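Local coordinates for protein D-hydantoinase (Ralstonia pickettii, PDB 1NFG) that probably hydrolyses the cyclic amide bond of D-hydantoin derivatives stereospecifically, as a two-zinc TIM-barrel amidohydrolase that forms dimers and tetramers, at residues A[315-318]-A[322-325]; A[340-345]-A[413-418]. All blocks are in the same frame, centred on the assembly; numbering follows the deposited sequence.

In the fold
Both contacts are largely buried and follow one another in series along the chain, with centres about 17 Å apart and nearest atoms about 6 Å apart. Interaction 1 is local: two parts of the loop after strand 310-311, separated by three residues, are joined through backbone hydrogen bonds and an aromatic pair. Interaction 2 reaches across 67 intervening residues, tying the residues leading into helix 343-352 to the loop before strand 419-429 through a carboxylate, a serine hydroxyl and a water. The first lies farther out, its centre about 19 Å from the chain centre against 13 Å, yet its Trp317 side chain is about 10 Å from a zinc ion.

Interaction 1: residues A[315-318]-A[322-325]; sequences CSWL and HKDR
Leu318 O takes two backbone N-H groups from the other side of a tight loop. The bond from Lys323 N is 2.8 Å from N to Leu318 O and nearly linear, with an N-H...O angle of 171°. His322 N lies 2.9 Å from the same Leu318 O but donates at 137°, from above the carbonyl plane, so it is the more bent of the pair. Side chains pack beside this shared acceptor. The benzene edge of Trp317 points at one face of the His322 ring in a T-shaped stack, the planes 76° apart and Trp317 CE3 3.8 Å from His322 CG. Leu318 lies obliquely along the imidazole, its CB and CG both against the CD2-NE2 side, with Leu318 CG 3.7 Å from His322 NE2. This loop follows strand 310-311 of the TIM barrel, whose neighbouring Asp313 is a zinc ligand, and the Trp317 side chain lies about 6 Å from that of Asn335, a substrate-binding residue by similarity. Lys323 bends at its second torsion and then runs extended, which lays CE beside Trp317 CB at 3.9 Å while the ammonium group passes on to the carbonyl oxygens of Pro334 and Gly336. Pro334 and Gly336 flank Asn335, and Trp317 NE1 adds a weak bond to Asn335 O. Ser316 OG bonds to Asp71 N, joining the same loop to the segment that follows strand 67-68.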
loop_
_atom_site.group_PDB
_atom_site.type_symbol
_atom_site.label_atom_id
_atom_site.label_comp_id
_atom_site.label_asym_id
_atom_site.label_seq_id
_atom_site.Cartn_x
_atom_site.Cartn_y
_atom_site.Cartn_z
ATOM N N CYS A 315 -21.216 -26.719 -7.873
ATOM C CA CYS A 315 -21.821 -26.846 -9.192
ATOM C C CYS A 315 -21.725 -28.311 -9.606
ATOM O O CYS A 315 -20.928 -29.070 -9.052
ATOM C CB CYS A 315 -21.090 -25.977 -10.214
ATOM S SG CYS A 315 -21.365 -24.216 -9.995
ATOM N N SER A 316 -22.529 -28.709 -10.582
ATOM C CA SER A 316 -22.511 -30.092 -11.024
ATOM C C SER A 316 -22.571 -30.244 -12.535
ATOM O O SER A 316 -23.646 -30.394 -13.114
ATOM C CB SER A 316 -23.666 -30.854 -10.365
ATOM O OG SER A 316 -24.833 -30.045 -10.297
ATOM N N TRP A 317 -21.409 -30.195 -13.177
ATOM C CA TRP A 317 -21.338 -30.363 -14.618
ATOM C C TRP A 317 -20.557 -31.644 -14.873
ATOM O O TRP A 317 -19.336 -31.677 -14.720
ATOM C CB TRP A 317 -20.629 -29.178 -15.265
ATOM C CG TRP A 317 -21.309 -27.873 -15.030
ATOM C CD1 TRP A 317 -20.758 -26.755 -14.471
ATOM C CD2 TRP A 317 -22.667 -27.539 -15.339
ATOM N NE1 TRP A 317 -21.688 -25.747 -14.410
ATOM C CE2 TRP A 317 -22.870 -26.199 -14.935
ATOM C CE3 TRP A 317 -23.733 -28.240 -15.915
ATOM C CZ2 TRP A 317 -24.099 -25.542 -15.090
ATOM C CZ3 TRP A 317 -24.957 -27.588 -16.071
ATOM C CH2 TRP A 317 -25.128 -26.252 -15.658
ATOM N N LEU A 318 -21.272 -32.701 -15.240
ATOM C CA LEU A 318 -20.652 -33.989 -15.506
ATOM C C LEU A 318 -19.402 -33.819 -16.338
ATOM O O LEU A 318 -19.389 -33.070 -17.314
ATOM C CB LEU A 318 -21.621 -34.908 -16.248
ATOM C CG LEU A 318 -22.911 -35.306 -15.538
ATOM C CD1 LEU A 318 -23.741 -36.153 -16.487
ATOM C CD2 LEU A 318 -22.598 -36.074 -14.259
ATOM N N HIS A 322 -21.338 -32.969 -19.476
ATOM C CA HIS A 322 -21.252 -31.517 -19.660
ATOM C C HIS A 322 -19.911 -30.865 -20.025
ATOM O O HIS A 322 -19.845 -30.055 -20.952
ATOM C CB HIS A 322 -21.815 -30.843 -18.408
ATOM C CG HIS A 322 -23.121 -31.421 -17.958
ATOM N ND1 HIS A 322 -24.273 -31.333 -18.709
ATOM C CD2 HIS A 322 -23.445 -32.139 -16.858
ATOM C CE1 HIS A 322 -25.250 -31.972 -18.092
ATOM N NE2 HIS A 322 -24.773 -32.471 -16.965
ATOM N N LYS A 323 -18.853 -31.189 -19.289
ATOM C CA LYS A 323 -17.538 -30.609 -19.567
ATOM C C LYS A 323 -17.131 -30.896 -21.012
ATOM O O LYS A 323 -16.421 -30.109 -21.647
ATOM C CB LYS A 323 -16.491 -31.188 -18.605
ATOM C CG LYS A 323 -16.708 -30.818 -17.140
ATOM C CD LYS A 323 -16.553 -29.318 -16.910
ATOM C CE LYS A 323 -16.709 -28.958 -15.446
ATOM N NZ LYS A 323 -16.440 -27.519 -15.227
ATOM N N ASP A 324 -17.605 -32.030 -21.516
ATOM C CA ASP A 324 -17.323 -32.479 -22.868
ATOM C C ASP A 324 -17.517 -31.442 -23.965
ATOM O O ASP A 324 -16.702 -31.351 -24.879
ATOM C CB ASP A 324 -18.169 -33.708 -23.190
ATOM C CG ASP A 324 -17.378 -34.987 -23.095
ATOM O OD1 ASP A 324 -16.273 -35.040 -23.680
ATOM O OD2 ASP A 324 -17.848 -35.941 -22.447
ATOM N N ARG A 325 -18.596 -30.672 -23.900
ATOM C CA ARG A 325 -18.820 -29.676 -24.929
ATOM C C ARG A 325 -17.807 -28.551 -24.776
ATOM O O ARG A 325 -18.157 -27.409 -24.490
ATOM C CB ARG A 325 -20.254 -29.138 -24.869
ATOM C CG ARG A 325 -20.647 -28.420 -23.595
ATOM C CD ARG A 325 -22.049 -27.836 -23.743
ATOM N NE ARG A 325 -22.466 -27.067 -22.571
ATOM C CZ ARG A 325 -23.685 -26.558 -22.405
ATOM N NH1 ARG A 325 -24.612 -26.736 -23.339
ATOM N NH2 ARG A 325 -23.978 -25.875 -21.302
#

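Interaction 2: residues A[340-345]-A[413-418]; sequences VEERLM and SSYEGH
Glu342 reaches Ser413 through a single carboxylate oxygen: Ser413 OG donates to Glu342 OE2 over 2.7 Å, OE2 accepting through its anti lone pair, turned away from OE1. The glutamate gets there by a bent chain. Its CG lies opposite the carbonyl carbon, and the second torsion then turns to 92°, a bend that brings the carboxylate toward the serine. Along the way the aliphatic part brushes the tyrosine, Glu342 CB lying 3.7 Å from Tyr415 CD2; the approach is oblique, and the carboxylate and ring planes stand 73° apart. Ser413 has its hydroxyl opposite the backbone N (chi1 174°), a placement that serves two partners at once. Besides donating to the glutamate, Ser413 OG accepts from Tyr415 N at 3.2 Å, forming an ST turn within the type I beta turn from Ser413 to Glu416. The buried contact thus brings the residues leading into helix 343-352, in the TIM-barrel domain, against the loop between strands 390-400 and 419-429. A water supplies a second link: it donates to Glu342 OE2 at 2.7 Å and accepts from Ser414 N at 2.8 Å. With the hydroxyl and the water both donating to OE2, its negative charge is probably stabilised despite the burial. Ser414 OG bonds to Pro338 O, just ahead of the glutamate's segment, and the Tyr415 side chain also touches Thr263.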
loop_
_atom_site.group_PDB
_atom_site.type_symbol
_atom_site.label_atom_id
_atom_site.label_comp_id
_atom_site.label_asym_id
_atom_site.label_seq_id
_atom_site.Cartn_x
_atom_site.Cartn_y
_atom_site.Cartn_z
ATOM N N VAL A 340 -19.890 -29.364 -2.260
ATOM C CA VAL A 340 -20.732 -29.145 -1.084
ATOM C C VAL A 340 -20.511 -30.204 -0.006
ATOM O O VAL A 340 -20.616 -29.914 1.187
ATOM C CB VAL A 340 -22.247 -29.103 -1.449
ATOM C CG1 VAL A 340 -22.762 -30.504 -1.747
ATOM C CG2 VAL A 340 -23.036 -28.457 -0.320
ATOM N N GLU A 341 -20.184 -31.424 -0.422
ATOM C CA GLU A 341 -19.972 -32.504 0.534
ATOM C C GLU A 341 -18.593 -32.490 1.183
ATOM O O GLU A 341 -18.468 -32.709 2.386
ATOM C CB GLU A 341 -20.183 -33.870 -0.127
ATOM C CG GLU A 341 -20.364 -34.997 0.892
ATOM C CD GLU A 341 -20.579 -36.358 0.259
ATOM O OE1 GLU A 341 -21.345 -36.455 -0.724
ATOM O OE2 GLU A 341 -19.984 -37.339 0.756
ATOM N N GLU A 342 -17.566 -32.227 0.384
ATOM C CA GLU A 342 -16.197 -32.215 0.873
ATOM C C GLU A 342 -15.793 -30.981 1.673
ATOM O O GLU A 342 -14.811 -31.025 2.418
ATOM C CB GLU A 342 -15.226 -32.380 -0.300
ATOM C CG GLU A 342 -15.456 -33.630 -1.132
ATOM C CD GLU A 342 -16.389 -33.408 -2.315
ATOM O OE1 GLU A 342 -17.383 -32.661 -2.179
ATOM O OE2 GLU A 342 -16.131 -34.001 -3.384
ATOM N N ARG A 343 -16.557 -29.898 1.543
ATOM C CA ARG A 343 -16.222 -28.647 2.220
ATOM C C ARG A 343 -15.643 -28.763 3.629
ATOM O O ARG A 343 -14.491 -28.396 3.850
ATOM C CB ARG A 343 -17.420 -27.687 2.246
ATOM C CG ARG A 343 -17.038 -26.287 2.755
ATOM C CD ARG A 343 -18.204 -25.304 2.787
ATOM N NE ARG A 343 -19.295 -25.765 3.639
ATOM C CZ ARG A 343 -19.802 -25.067 4.650
ATOM N NH1 ARG A 343 -19.313 -23.868 4.939
ATOM N NH2 ARG A 343 -20.797 -25.566 5.373
ATOM N N LEU A 344 -16.424 -29.267 4.580
ATOM C CA LEU A 344 -15.941 -29.376 5.955
ATOM C C LEU A 344 -14.652 -30.172 6.111
ATOM O O LEU A 344 -13.696 -29.686 6.716
ATOM C CB LEU A 344 -17.014 -29.972 6.876
ATOM C CG LEU A 344 -18.294 -29.184 7.177
ATOM C CD1 LEU A 344 -18.616 -29.327 8.641
ATOM C CD2 LEU A 344 -18.133 -27.726 6.840
ATOM N N MET A 345 -14.611 -31.387 5.583
ATOM C CA MET A 345 -13.403 -32.191 5.716
ATOM C C MET A 345 -12.178 -31.451 5.209
ATOM O O MET A 345 -11.146 -31.415 5.880
ATOM C CB MET A 345 -13.541 -33.517 4.971
ATOM C CG MET A 345 -14.437 -34.532 5.670
ATOM S SD MET A 345 -14.477 -36.109 4.795
ATOM C CE MET A 345 -15.534 -35.676 3.397
ATOM N N SER A 413 -14.922 -35.969 -8.366
ATOM C CA SER A 413 -14.750 -35.104 -7.203
ATOM C C SER A 413 -13.562 -34.178 -7.450
ATOM O O SER A 413 -12.565 -34.584 -8.056
ATOM C CB SER A 413 -14.485 -35.928 -5.945
ATOM O OG SER A 413 -14.175 -35.072 -4.859
ATOM N N SER A 414 -13.675 -32.937 -6.989
ATOM C CA SER A 414 -12.605 -31.960 -7.163
ATOM C C SER A 414 -11.429 -32.316 -6.263
ATOM O O SER A 414 -10.310 -31.842 -6.461
ATOM C CB SER A 414 -13.105 -30.565 -6.803
ATOM O OG SER A 414 -14.271 -30.237 -7.537
ATOM N N TYR A 415 -11.697 -33.170 -5.281
ATOM C CA TYR A 415 -10.688 -33.581 -4.320
ATOM C C TYR A 415 -10.407 -35.074 -4.390
ATOM O O TYR A 415 -10.043 -35.702 -3.396
ATOM C CB TYR A 415 -11.152 -33.177 -2.923
ATOM C CG TYR A 415 -11.573 -31.731 -2.887
ATOM C CD1 TYR A 415 -10.623 -30.708 -2.861
ATOM C CD2 TYR A 415 -12.921 -31.377 -2.982
ATOM C CE1 TYR A 415 -11.003 -29.365 -2.938
ATOM C CE2 TYR A 415 -13.313 -30.038 -3.062
ATOM C CZ TYR A 415 -12.347 -29.037 -3.039
ATOM O OH TYR A 415 -12.729 -27.718 -3.113
ATOM N N GLU A 416 -10.572 -35.638 -5.579
ATOM C CA GLU A 416 -10.328 -37.055 -5.778
ATOM C C GLU A 416 -8.877 -37.363 -5.425
ATOM O O GLU A 416 -7.956 -36.716 -5.922
ATOM C CB GLU A 416 -10.599 -37.431 -7.235
ATOM C CG GLU A 416 -10.394 -38.904 -7.567
ATOM C CD GLU A 416 -11.394 -39.810 -6.875
ATOM O OE1 GLU A 416 -12.609 -39.527 -6.958
ATOM O OE2 GLU A 416 -10.962 -40.812 -6.257
ATOM N N GLY A 417 -8.683 -38.342 -4.549
ATOM C CA GLY A 417 -7.340 -38.724 -4.161
ATOM C C GLY A 417 -6.792 -38.110 -2.886
ATOM O O GLY A 417 -5.806 -38.608 -2.353
ATOM N N HIS A 418 -7.410 -37.045 -2.387
ATOM C CA HIS A 418 -6.913 -36.410 -1.166
ATOM C C HIS A 418 -7.108 -37.261 0.082
ATOM O O HIS A 418 -8.195 -37.786 0.332
ATOM C CB HIS A 418 -7.581 -35.045 -0.937
ATOM C CG HIS A 418 -7.151 -33.984 -1.904
ATOM N ND1 HIS A 418 -6.681 -32.753 -1.495
ATOM C CD2 HIS A 418 -7.153 -33.953 -3.260
ATOM C CE1 HIS A 418 -6.415 -32.011 -2.557
ATOM N NE2 HIS A 418 -6.694 -32.715 -3.641
HETATM O O HOH W 1 -15.829 -32.256 -5.399
#